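Local coordinates for protein Exo-1,5-alpha-L-arabinofuranobiosidase (Gibberella zeae, PDB 2YDT) that probably hydrolyses alpha-1,5-linked L-arabinan from a chain end to release arabinobiose, and has a six-bladed beta-propeller fold whose central pocket holds an arabinofuranosylated iminosugar inhibitor, at residues T119-Y124 against L168-Q173; Q173-N176 against Q181-V184; T201-Y206 against Y227-G232; Y207-M212 against S239-P244. All coordinates share one frame; numbering follows the deposited sequence. Where two conformers were deposited one is given.

Contact 1 of 4, residues T119-Y124 against L168-Q173; sequences TLIEVY and LYYSDQ
The flat group that takes part in this contact is the ring of Y170, which I121 reaches with its terminal methyl, CD1. That methyl meets the base of the ring obliquely and lies 3.7 Å from Y170 CB. Y170 sets CG between its own backbone N and carbonyl carbon (chi1 59°), which turns the ring aside, across its own sheet toward strand 182-188, so that I121 CD1 meets CB and the near ring carbons. The far end is polar: Y170 OH hydrogen-bonds to Q186 and R174. A second cluster forms around L168, whose CD1 lies 4.1 Å from V123 CG2 and 4.3 Å from I121 CG2; L168 and V123 run past each other in opposite directions. Branched I121 can thus serve two partners, one with each arm.

Strand 119-124 and strand 168-172 run nearly antiparallel (174°), but their axes stay 10.5 Å apart, too far for backbone pairing. They belong to different four-stranded blades of the beta-propeller, packed through their side chains. With every touching residue buried and no hydrogen bond across, the two blades cohere here through the apolar effect and dispersion, forces with little directional demand.

Contact 2 of 4, residues Q173-N176 against Q181-V184; sequences QRDN and QKLV. With EDG (1,4-dideoxy-1,4-imino-L-arabinitol), chain B.
Q173 and Q181 face each other at the mouth of a beta hairpin, their CA atoms 4.4 Å apart. Q173-N176 leaves strand 165-172, and the chain returns through Q181 into the antiparallel strand 182-188. Between them D175 is the centre of an inverse gamma turn, with a weak bond from N176 N to R174 O, and D175 points its side chain toward the returning strand.

The two glutamines cross obliquely, Q173 CG lying 3.8 Å from Q181 CG, with their amide planes well away from parallel. Their OE1 atoms come close, but both are acceptors and make no bond with each other. Q173 turns its amide to other partners: OE1 accepts from R209 and W155, and NE2 donates to N148 O. Q181 grips the iminosugar with both ends of its amide. Its OE1 accepts from EDG O3' at 2.8 Å, while its NE2 donates to EDG O2' over 2.9 Å (N-H...O 159°) and also to P210 O, which fixes the rotation of the amide.

On the outer side, K182 begins with CG between backbone N and carbonyl carbon (chi1 64°) and then runs fully extended, crossing D175 at about a right angle. NZ meets D175 OD1 at 3.0 Å on its anti side, 35° out of the carboxylate plane. D199 is a second anionic partner of the ammonium. The chemistry is therefore divided: a glutamine, donor and acceptor in one group, suits two neighbouring sugar hydroxyls, whereas the long flexible lysine ties down the turn by charge.

Contact 3 of 4, residues T201-Y206 against Y227-G232; sequences TKYANY and YEYGGG
Y203 OH is gripped from several directions: it shares a hydrogen bond with Y227 OH at 2.8 Å, and H261 ND1 and R248 NH2 bond to it as well. Y227 OH in turn meets R248 NE, so one guanidinium spans both phenols. The two side chains come from opposite directions, and each hydroxyl lies at the edge of the other's ring, in its plane. Tyrosine suits both places because a single side chain supplies an aromatic surface and a polar end.

Y203 CG stands anti to the carbonyl carbon (chi1 -71°), which lays its ring against that of Y229 in an offset face-to-face stack, with centroids 4.0 Å apart and planes 10° from parallel. Y229 CZ sits over the centre of the Y203 ring, while Y203 CZ falls toward the rim of Y229. G232 CA covers the opposite face of Y229, 3.5 Å above its plane. It gets there through the type II turn Y229-G232, closed by G232 N to Y229 O at 2.9 Å; G231 takes the positive phi that glycine tolerates easily, and G232, where a CB would run into Y229 O, brings its CA over the ring. At the Y227 ring, T201 CG2 makes an off-centre CH-pi contact, 4.2 Å from the ring centroid.

The contact bridges two blades of the propeller. Strand 198-201 is an outermost strand of one, and the loop after it carries Y203; strand 223-230 lies within the next, where P210 of strand 209-217, R248 of strand 245-250 and an edge-to-face Y246 surround the tyrosines.

Contact 4 of 4, residues Y207-M212 against S239-P244; sequences YARPGM and SDYWFP. With EDG (1,4-dideoxy-1,4-imino-L-arabinitol), chain B.
One hydrogen bond carries the polar side of this contact: Y241 OH donates to Y207 O at 2.8 Å. The donor lies in the carbonyl plane, with a C=O...O angle of 148°, and the accepting oxygen lies at the edge of the tyrosine ring, in its plane. Y241 sets CG anti to its backbone N (chi1 -165°), which extends the phenol across to the opposing chain. Within its own loop, Y241 N makes a weak bond to S239 OG.

Van der Waals contact accompanies that bond. The hydroxyl of Y241 rests against the aliphatic part of R209, 3.5 Å from both R209 CB and R209 CG, and the two side chains cross at about a right angle. F243 CE1 fills another part of the Y241 ring edge.

In the six-bladed propeller, residues 209-212 start the first strand of a blade, the one that lines the central pocket, whereas 239-244 belong to the long loop between the second and third strands, which comes over the start of that strand.

Contacts with the ligand fall to the pocket side. The R209 chain bends at chi3 (66°), and NH2 approaches EDG O3' to 2.9 Å, the hydroxyl lying at the edge of the guanidinium, near its plane; NH1 is held by S180 OG. Having no side chain, G211 lets the iminosugar settle close, with its CA 3.4 Å from EDG O2'; a CB here would run into O2'. M212 adds a pliable apolar wall, its SD 3.6 Å from EDG C1'.

Overall arrangement
The contacts follow the chain through three consecutive blades of the propeller. Contact 1 joins the blade of strand 119-126 to that of strand 165-172; contact 2, its centre 12 Å away, closes the hairpin from strand 165-172 to strand 182-188 and shares Q173 with contact 1. Contact 3 ties the outer end of this blade to the next, and contact 4, centred only about 6 Å from contact 3, lies in that next blade, where strands 209-217 and 223-230 pair. Segments of contacts 3 and 4 alternate along the sequence. Contacts 2 and 4, centred 14 Å apart, both touch the iminosugar, so the pocket is assembled across a blade boundary.

Contact 1 of 4, residues T119-Y124 against L168-Q173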
# COMPACT_ATOMS: atom_id res chain seq x y z
N THR A 119 6.78 -13.16 11.35
CA THR A 119 5.88 -12.17 10.75
C THR A 119 4.44 -12.60 10.95
O THR A 119 4.12 -13.77 10.84
CB THR A 119 6.19 -11.96 9.25
OG1 THR A 119 6.39 -13.24 8.64
CG2 THR A 119 7.48 -11.15 9.05
N LEU A 120 3.58 -11.66 11.28
CA LEU A 120 2.20 -11.96 11.55
C LEU A 120 1.29 -10.81 11.12
O LEU A 120 1.23 -9.76 11.79
CB LEU A 120 2.03 -12.31 13.03
CG LEU A 120 0.65 -12.68 13.59
CD1 LEU A 120 -0.09 -13.72 12.74
CD2 LEU A 120 0.82 -13.13 15.05
N ILE A 121 0.58 -11.01 10.00
CA ILE A 121 -0.36 -10.04 9.51
C ILE A 121 -1.62 -10.10 10.39
O ILE A 121 -2.26 -11.14 10.51
CB ILE A 121 -0.68 -10.22 7.99
CG1 ILE A 121 0.58 -9.91 7.15
CG2 ILE A 121 -1.84 -9.33 7.60
CD1 ILE A 121 0.47 -10.31 5.65
N GLU A 122 -1.98 -8.93 10.94
CA GLU A 122 -3.09 -8.72 11.88
C GLU A 122 -4.10 -7.79 11.28
O GLU A 122 -3.77 -6.98 10.41
CB GLU A 122 -2.58 -8.01 13.16
CG GLU A 122 -1.35 -8.64 13.84
CD GLU A 122 -1.71 -9.89 14.60
OE1 GLU A 122 -2.38 -10.75 14.00
OE2 GLU A 122 -1.32 -10.02 15.78
N VAL A 123 -5.34 -7.88 11.75
CA VAL A 123 -6.34 -6.82 11.54
C VAL A 123 -6.78 -6.26 12.88
O VAL A 123 -7.19 -7.02 13.75
CB VAL A 123 -7.57 -7.28 10.70
CG1 VAL A 123 -8.66 -6.21 10.59
CG2 VAL A 123 -7.12 -7.72 9.33
N TYR A 124 -6.73 -4.93 13.00
CA TYR A 124 -7.27 -4.15 14.12
C TYR A 124 -8.39 -3.26 13.57
O TYR A 124 -8.40 -2.90 12.37
CB TYR A 124 -6.16 -3.26 14.77
CG TYR A 124 -5.28 -4.03 15.71
CD1 TYR A 124 -4.33 -4.92 15.23
CD2 TYR A 124 -5.44 -3.94 17.10
CE1 TYR A 124 -3.55 -5.70 16.12
CE2 TYR A 124 -4.69 -4.68 17.96
CZ TYR A 124 -3.75 -5.56 17.50
OH TYR A 124 -3.02 -6.33 18.40
N LEU A 168 -7.96 -9.65 1.46
CA LEU A 168 -6.68 -9.17 1.96
C LEU A 168 -5.61 -9.80 1.11
O LEU A 168 -5.39 -11.01 1.16
CB LEU A 168 -6.51 -9.47 3.45
CG LEU A 168 -5.40 -8.70 4.16
CD1 LEU A 168 -5.63 -8.65 5.68
CD2 LEU A 168 -4.04 -9.31 3.84
N TYR A 169 -4.96 -8.95 0.32
CA TYR A 169 -3.87 -9.31 -0.59
C TYR A 169 -2.55 -9.08 0.11
O TYR A 169 -2.39 -8.10 0.83
CB TYR A 169 -3.89 -8.40 -1.81
CG TYR A 169 -5.13 -8.46 -2.66
CD1 TYR A 169 -5.22 -9.34 -3.74
CD2 TYR A 169 -6.17 -7.58 -2.47
CE1 TYR A 169 -6.36 -9.39 -4.55
CE2 TYR A 169 -7.31 -7.64 -3.25
CZ TYR A 169 -7.38 -8.52 -4.29
OH TYR A 169 -8.52 -8.53 -5.08
N TYR A 170 -1.59 -9.99 -0.08
CA TYR A 170 -0.28 -9.80 0.50
C TYR A 170 0.83 -10.55 -0.25
O TYR A 170 0.55 -11.21 -1.28
CB TYR A 170 -0.33 -10.17 1.99
CG TYR A 170 -0.74 -11.60 2.33
CD1 TYR A 170 0.21 -12.57 2.65
CD2 TYR A 170 -2.09 -11.96 2.42
CE1 TYR A 170 -0.14 -13.83 3.06
CE2 TYR A 170 -2.46 -13.25 2.81
CZ TYR A 170 -1.47 -14.18 3.12
OH TYR A 170 -1.82 -15.48 3.52
N SER A 171 2.06 -10.38 0.22
CA SER A 171 3.28 -11.00 -0.29
C SER A 171 3.65 -12.19 0.59
O SER A 171 3.60 -12.09 1.82
CB SER A 171 4.44 -9.99 -0.28
OG SER A 171 4.08 -8.78 -0.95
N ASP A 172 4.07 -13.31 -0.02
CA ASP A 172 4.15 -14.60 0.70
C ASP A 172 5.39 -15.33 0.27
O ASP A 172 5.51 -15.75 -0.92
CB ASP A 172 2.90 -15.38 0.39
CG ASP A 172 2.73 -16.66 1.21
OD1 ASP A 172 3.61 -16.97 2.03
OD2 ASP A 172 1.66 -17.29 1.04
N GLN A 173 6.29 -15.59 1.23
CA GLN A 173 7.50 -16.38 0.98
C GLN A 173 7.39 -17.81 1.50
O GLN A 173 8.38 -18.53 1.48
CB GLN A 173 8.76 -15.73 1.61
CG GLN A 173 9.12 -14.38 0.99
CD GLN A 173 10.49 -13.80 1.34
OE1 GLN A 173 10.59 -12.58 1.50
NE2 GLN A 173 11.55 -14.66 1.44

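Contact 2 of 4, residues Q173-N176 against Q181-V184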
# COMPACT_ATOMS: atom_id res chain seq x y z
N GLN A 173 6.29 -15.59 1.23
CA GLN A 173 7.50 -16.38 0.98
C GLN A 173 7.39 -17.81 1.50
O GLN A 173 8.38 -18.53 1.48
CB GLN A 173 8.76 -15.73 1.61
CG GLN A 173 9.12 -14.38 0.99
CD GLN A 173 10.49 -13.80 1.34
OE1 GLN A 173 10.59 -12.58 1.50
NE2 GLN A 173 11.55 -14.66 1.44
N ARG A 174 6.21 -18.25 1.91
CA ARG A 174 6.09 -19.57 2.58
C ARG A 174 6.21 -20.76 1.62
O ARG A 174 6.48 -21.87 2.09
CB ARG A 174 4.79 -19.63 3.38
CG ARG A 174 4.81 -18.70 4.61
CD ARG A 174 3.45 -18.58 5.29
NE ARG A 174 2.45 -18.07 4.36
CZ ARG A 174 1.18 -17.80 4.67
NH1 ARG A 174 0.71 -17.89 5.92
NH2 ARG A 174 0.37 -17.41 3.70
N ASP A 175 6.04 -20.55 0.31
CA ASP A 175 6.24 -21.63 -0.70
C ASP A 175 7.72 -21.58 -1.10
O ASP A 175 8.09 -21.33 -2.24
CB ASP A 175 5.27 -21.34 -1.87
CG ASP A 175 5.05 -22.49 -2.81
OD1 ASP A 175 4.25 -22.25 -3.77
OD2 ASP A 175 5.60 -23.60 -2.59
N ASN A 176 8.58 -21.76 -0.10
CA ASN A 176 9.98 -21.36 -0.17
C ASN A 176 10.88 -22.30 -0.95
O ASN A 176 12.04 -21.95 -1.17
CB ASN A 176 10.59 -21.09 1.21
CG ASN A 176 10.61 -22.33 2.11
OD1 ASN A 176 9.76 -23.19 1.99
ND2 ASN A 176 11.61 -22.42 2.98
N GLN A 181 9.44 -15.49 -3.66
CA GLN A 181 8.23 -14.87 -3.14
C GLN A 181 7.13 -15.03 -4.20
O GLN A 181 7.42 -15.09 -5.41
CB GLN A 181 8.42 -13.40 -2.81
CG GLN A 181 7.29 -12.78 -1.98
CD GLN A 181 7.60 -11.37 -1.52
OE1 GLN A 181 8.12 -11.18 -0.43
NE2 GLN A 181 7.37 -10.37 -2.39
N LYS A 182 5.88 -15.09 -3.74
CA LYS A 182 4.72 -15.02 -4.61
C LYS A 182 3.69 -14.08 -3.96
O LYS A 182 3.90 -13.61 -2.85
CB LYS A 182 4.15 -16.41 -4.90
CG LYS A 182 3.60 -17.13 -3.66
CD LYS A 182 2.99 -18.50 -4.00
CE LYS A 182 2.35 -19.18 -2.83
NZ LYS A 182 1.83 -20.56 -3.28
N LEU A 183 2.60 -13.82 -4.66
CA LEU A 183 1.54 -12.91 -4.25
C LEU A 183 0.27 -13.73 -4.08
O LEU A 183 -0.05 -14.58 -4.92
CB LEU A 183 1.32 -11.80 -5.30
CG LEU A 183 2.48 -10.83 -5.36
CD1 LEU A 183 2.35 -9.90 -6.55
CD2 LEU A 183 2.54 -10.00 -4.05
N VAL A 184 -0.42 -13.50 -2.97
CA VAL A 184 -1.56 -14.32 -2.55
C VAL A 184 -2.61 -13.48 -1.88
O VAL A 184 -2.38 -12.32 -1.55
CB VAL A 184 -1.15 -15.42 -1.55
CG1 VAL A 184 0.00 -16.29 -2.05
CG2 VAL A 184 -0.76 -14.84 -0.18
O2' EDG B . 7.45 -7.63 -1.55
C2' EDG B . 8.85 -7.50 -1.16
C1' EDG B . 9.29 -6.06 -1.29
N4' EDG B . 9.55 -5.62 0.09
C3' EDG B . 9.12 -7.92 0.29
O3' EDG B . 9.81 -9.18 0.42
C4' EDG B . 9.99 -6.78 0.85
C5' EDG B . 9.93 -6.58 2.33
O5' EDG B . 10.98 -5.70 2.69

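Contact 3 of 4, residues T201-Y206 against Y227-G232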
# COMPACT_ATOMS: atom_id res chain seq x y z
N THR A 201 -0.42 -14.24 -8.15
CA THR A 201 0.63 -14.03 -9.14
C THR A 201 1.85 -14.78 -8.65
O THR A 201 2.26 -14.65 -7.50
CB THR A 201 0.96 -12.51 -9.35
OG1 THR A 201 0.01 -11.94 -10.26
CG2 THR A 201 2.36 -12.30 -9.92
N LYS A 202 2.41 -15.61 -9.52
CA LYS A 202 3.62 -16.36 -9.22
C LYS A 202 4.34 -16.70 -10.51
O LYS A 202 3.73 -16.78 -11.57
CB LYS A 202 3.32 -17.64 -8.46
CG LYS A 202 2.46 -18.65 -9.19
CD LYS A 202 1.97 -19.72 -8.21
CE LYS A 202 1.08 -20.72 -8.90
NZ LYS A 202 0.57 -21.68 -7.88
N TYR A 203 5.64 -16.90 -10.41
CA TYR A 203 6.51 -17.10 -11.57
C TYR A 203 7.36 -18.36 -11.42
O TYR A 203 7.89 -18.65 -10.38
CB TYR A 203 7.36 -15.86 -11.80
CG TYR A 203 6.54 -14.70 -12.32
CD1 TYR A 203 6.18 -14.60 -13.65
CD2 TYR A 203 6.04 -13.73 -11.46
CE1 TYR A 203 5.41 -13.58 -14.11
CE2 TYR A 203 5.26 -12.71 -11.90
CZ TYR A 203 4.93 -12.61 -13.25
OH TYR A 203 4.12 -11.61 -13.72
N ALA A 204 7.48 -19.11 -12.51
CA ALA A 204 8.23 -20.37 -12.56
C ALA A 204 9.71 -20.25 -12.22
O ALA A 204 10.30 -21.19 -11.66
CB ALA A 204 8.08 -20.97 -14.00
N ASN A 205 10.31 -19.11 -12.56
CA ASN A 205 11.68 -18.82 -12.13
C ASN A 205 11.70 -18.63 -10.61
O ASN A 205 11.08 -17.68 -10.09
CB ASN A 205 12.24 -17.58 -12.83
CG ASN A 205 13.72 -17.33 -12.48
OD1 ASN A 205 14.10 -17.38 -11.32
ND2 ASN A 205 14.53 -17.04 -13.49
N TYR A 206 12.39 -19.53 -9.91
CA TYR A 206 12.41 -19.56 -8.45
C TYR A 206 12.79 -18.19 -7.91
O TYR A 206 12.25 -17.73 -6.88
CB TYR A 206 13.42 -20.57 -7.90
CG TYR A 206 13.50 -20.49 -6.42
CD1 TYR A 206 12.55 -21.11 -5.62
CD2 TYR A 206 14.49 -19.74 -5.80
CE1 TYR A 206 12.57 -20.97 -4.25
CE2 TYR A 206 14.54 -19.65 -4.45
CZ TYR A 206 13.59 -20.24 -3.68
OH TYR A 206 13.64 -20.10 -2.31
N TYR A 227 1.81 -4.44 -9.04
CA TYR A 227 2.86 -5.01 -8.22
C TYR A 227 4.22 -4.71 -8.77
O TYR A 227 4.34 -4.32 -9.93
CB TYR A 227 2.71 -6.53 -8.04
CG TYR A 227 2.65 -7.35 -9.31
CD1 TYR A 227 3.74 -8.05 -9.78
CD2 TYR A 227 1.49 -7.41 -10.04
CE1 TYR A 227 3.66 -8.80 -10.98
CE2 TYR A 227 1.42 -8.14 -11.23
CZ TYR A 227 2.49 -8.86 -11.66
OH TYR A 227 2.40 -9.60 -12.82
N GLU A 228 5.24 -4.88 -7.93
CA GLU A 228 6.64 -4.87 -8.46
C GLU A 228 7.02 -6.31 -8.81
O GLU A 228 6.86 -7.24 -8.01
CB GLU A 228 7.61 -4.22 -7.47
CG GLU A 228 7.87 -5.01 -6.18
CD GLU A 228 9.02 -4.43 -5.31
OE1 GLU A 228 9.43 -3.26 -5.55
OE2 GLU A 228 9.51 -5.14 -4.40
N TYR A 229 7.54 -6.50 -10.02
CA TYR A 229 7.93 -7.80 -10.50
C TYR A 229 9.43 -8.00 -10.33
O TYR A 229 10.24 -7.78 -11.25
CB TYR A 229 7.43 -7.97 -11.94
CG TYR A 229 7.77 -9.27 -12.65
CD1 TYR A 229 8.48 -10.32 -12.04
CD2 TYR A 229 7.41 -9.42 -13.98
CE1 TYR A 229 8.81 -11.47 -12.76
CE2 TYR A 229 7.73 -10.56 -14.67
CZ TYR A 229 8.43 -11.56 -14.07
OH TYR A 229 8.79 -12.66 -14.85
N GLY A 230 9.84 -8.35 -9.11
CA GLY A 230 11.23 -8.68 -8.83
C GLY A 230 11.71 -9.80 -9.76
O GLY A 230 11.06 -10.83 -9.84
N GLY A 231 12.79 -9.57 -10.48
CA GLY A 231 13.33 -10.58 -11.40
C GLY A 231 12.71 -10.47 -12.77
O GLY A 231 12.88 -11.35 -13.64
N GLY A 232 11.94 -9.39 -13.00
CA GLY A 232 11.25 -9.21 -14.28
C GLY A 232 12.24 -9.04 -15.44
O GLY A 232 13.38 -8.66 -15.22

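Contact 4 of 4, residues Y207-M212 against S239-P244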
# COMPACT_ATOMS: atom_id res chain seq x y z
N TYR A 207 13.78 -17.55 -8.54
CA TYR A 207 14.33 -16.33 -7.98
C TYR A 207 13.48 -15.07 -8.20
O TYR A 207 13.78 -14.04 -7.65
CB TYR A 207 15.76 -16.14 -8.46
CG TYR A 207 16.65 -17.17 -7.81
CD1 TYR A 207 16.95 -17.08 -6.44
CD2 TYR A 207 17.13 -18.25 -8.52
CE1 TYR A 207 17.72 -18.01 -5.82
CE2 TYR A 207 17.91 -19.20 -7.89
CZ TYR A 207 18.20 -19.07 -6.56
OH TYR A 207 18.97 -20.03 -5.94
N ALA A 208 12.40 -15.17 -9.00
CA ALA A 208 11.48 -14.06 -9.17
C ALA A 208 10.79 -13.75 -7.84
O ALA A 208 10.51 -14.65 -7.06
CB ALA A 208 10.42 -14.36 -10.22
N ARG A 209 10.55 -12.48 -7.62
CA ARG A 209 9.95 -11.96 -6.36
C ARG A 209 8.92 -10.90 -6.71
O ARG A 209 9.11 -9.70 -6.46
CB ARG A 209 11.01 -11.43 -5.40
CG ARG A 209 11.92 -12.49 -4.85
CD ARG A 209 13.06 -11.86 -4.06
NE ARG A 209 12.55 -11.21 -2.87
CZ ARG A 209 12.14 -11.82 -1.76
NH1 ARG A 209 12.31 -13.12 -1.58
NH2 ARG A 209 11.59 -11.09 -0.81
N PRO A 210 7.76 -11.31 -7.28
CA PRO A 210 6.64 -10.38 -7.35
C PRO A 210 6.24 -10.00 -5.93
O PRO A 210 6.26 -10.85 -5.06
CB PRO A 210 5.53 -11.20 -8.03
CG PRO A 210 5.86 -12.63 -7.64
CD PRO A 210 7.37 -12.69 -7.66
N GLY A 211 5.94 -8.72 -5.74
CA GLY A 211 5.70 -8.19 -4.40
C GLY A 211 4.88 -6.91 -4.41
O GLY A 211 4.74 -6.20 -5.43
N MET A 212 4.34 -6.59 -3.24
CA MET A 212 3.77 -5.25 -2.92
C MET A 212 2.45 -4.97 -3.71
O MET A 212 2.37 -4.05 -4.57
CB MET A 212 4.83 -4.15 -3.13
CG MET A 212 6.15 -4.52 -2.49
SD MET A 212 7.30 -3.17 -2.25
CE MET A 212 6.50 -2.34 -0.85
N SER A 239 22.72 -3.76 -14.29
CA SER A 239 21.88 -4.42 -13.28
C SER A 239 21.58 -5.82 -13.79
O SER A 239 21.37 -6.01 -15.00
CB SER A 239 20.58 -3.63 -13.08
OG SER A 239 19.70 -4.35 -12.24
N ASP A 240 21.62 -6.79 -12.87
CA ASP A 240 21.28 -8.17 -13.17
C ASP A 240 19.88 -8.55 -12.63
O ASP A 240 19.42 -9.67 -12.83
CB ASP A 240 22.33 -9.11 -12.58
CG ASP A 240 23.68 -9.01 -13.29
OD1 ASP A 240 23.71 -8.99 -14.54
OD2 ASP A 240 24.71 -8.95 -12.58
N TYR A 241 19.22 -7.62 -11.94
CA TYR A 241 17.93 -7.92 -11.25
C TYR A 241 17.22 -6.58 -10.94
O TYR A 241 17.84 -5.66 -10.39
CB TYR A 241 18.20 -8.70 -9.96
CG TYR A 241 16.99 -9.39 -9.31
CD1 TYR A 241 16.76 -10.74 -9.49
CD2 TYR A 241 16.08 -8.67 -8.58
CE1 TYR A 241 15.65 -11.36 -8.92
CE2 TYR A 241 14.97 -9.28 -8.01
CZ TYR A 241 14.78 -10.62 -8.16
OH TYR A 241 13.68 -11.24 -7.61
N TRP A 242 15.95 -6.44 -11.32
CA TRP A 242 15.23 -5.23 -11.00
C TRP A 242 13.75 -5.52 -10.70
O TRP A 242 13.35 -6.70 -10.70
CB TRP A 242 15.38 -4.16 -12.09
CG TRP A 242 14.67 -4.39 -13.38
CD1 TRP A 242 14.52 -5.57 -14.04
CD2 TRP A 242 14.04 -3.40 -14.20
NE1 TRP A 242 13.81 -5.39 -15.17
CE2 TRP A 242 13.54 -4.06 -15.33
CE3 TRP A 242 13.84 -2.03 -14.07
CZ2 TRP A 242 12.84 -3.40 -16.33
CZ3 TRP A 242 13.19 -1.37 -15.08
CH2 TRP A 242 12.68 -2.06 -16.20
N PHE A 243 13.02 -4.47 -10.37
CA PHE A 243 11.64 -4.57 -9.86
C PHE A 243 10.67 -3.71 -10.68
O PHE A 243 9.95 -2.86 -10.16
CB PHE A 243 11.64 -4.13 -8.37
CG PHE A 243 12.48 -5.01 -7.45
CD1 PHE A 243 11.91 -6.05 -6.72
CD2 PHE A 243 13.84 -4.79 -7.33
CE1 PHE A 243 12.71 -6.85 -5.89
CE2 PHE A 243 14.61 -5.58 -6.50
CZ PHE A 243 14.05 -6.59 -5.78
N PRO A 244 10.56 -3.96 -12.00
CA PRO A 244 9.65 -3.16 -12.81
C PRO A 244 8.17 -3.27 -12.40
O PRO A 244 7.75 -4.32 -11.90
CB PRO A 244 9.87 -3.73 -14.22
CG PRO A 244 10.28 -5.12 -13.99
CD PRO A 244 11.17 -5.05 -12.77
O2' EDG B . 7.45 -7.63 -1.55
C2' EDG B . 8.85 -7.50 -1.16
C1' EDG B . 9.29 -6.06 -1.29
N4' EDG B . 9.55 -5.62 0.09
C3' EDG B . 9.12 -7.92 0.29
O3' EDG B . 9.81 -9.18 0.42
C4' EDG B . 9.99 -6.78 0.85
C5' EDG B . 9.93 -6.58 2.33
O5' EDG B . 10.98 -5.70 2.69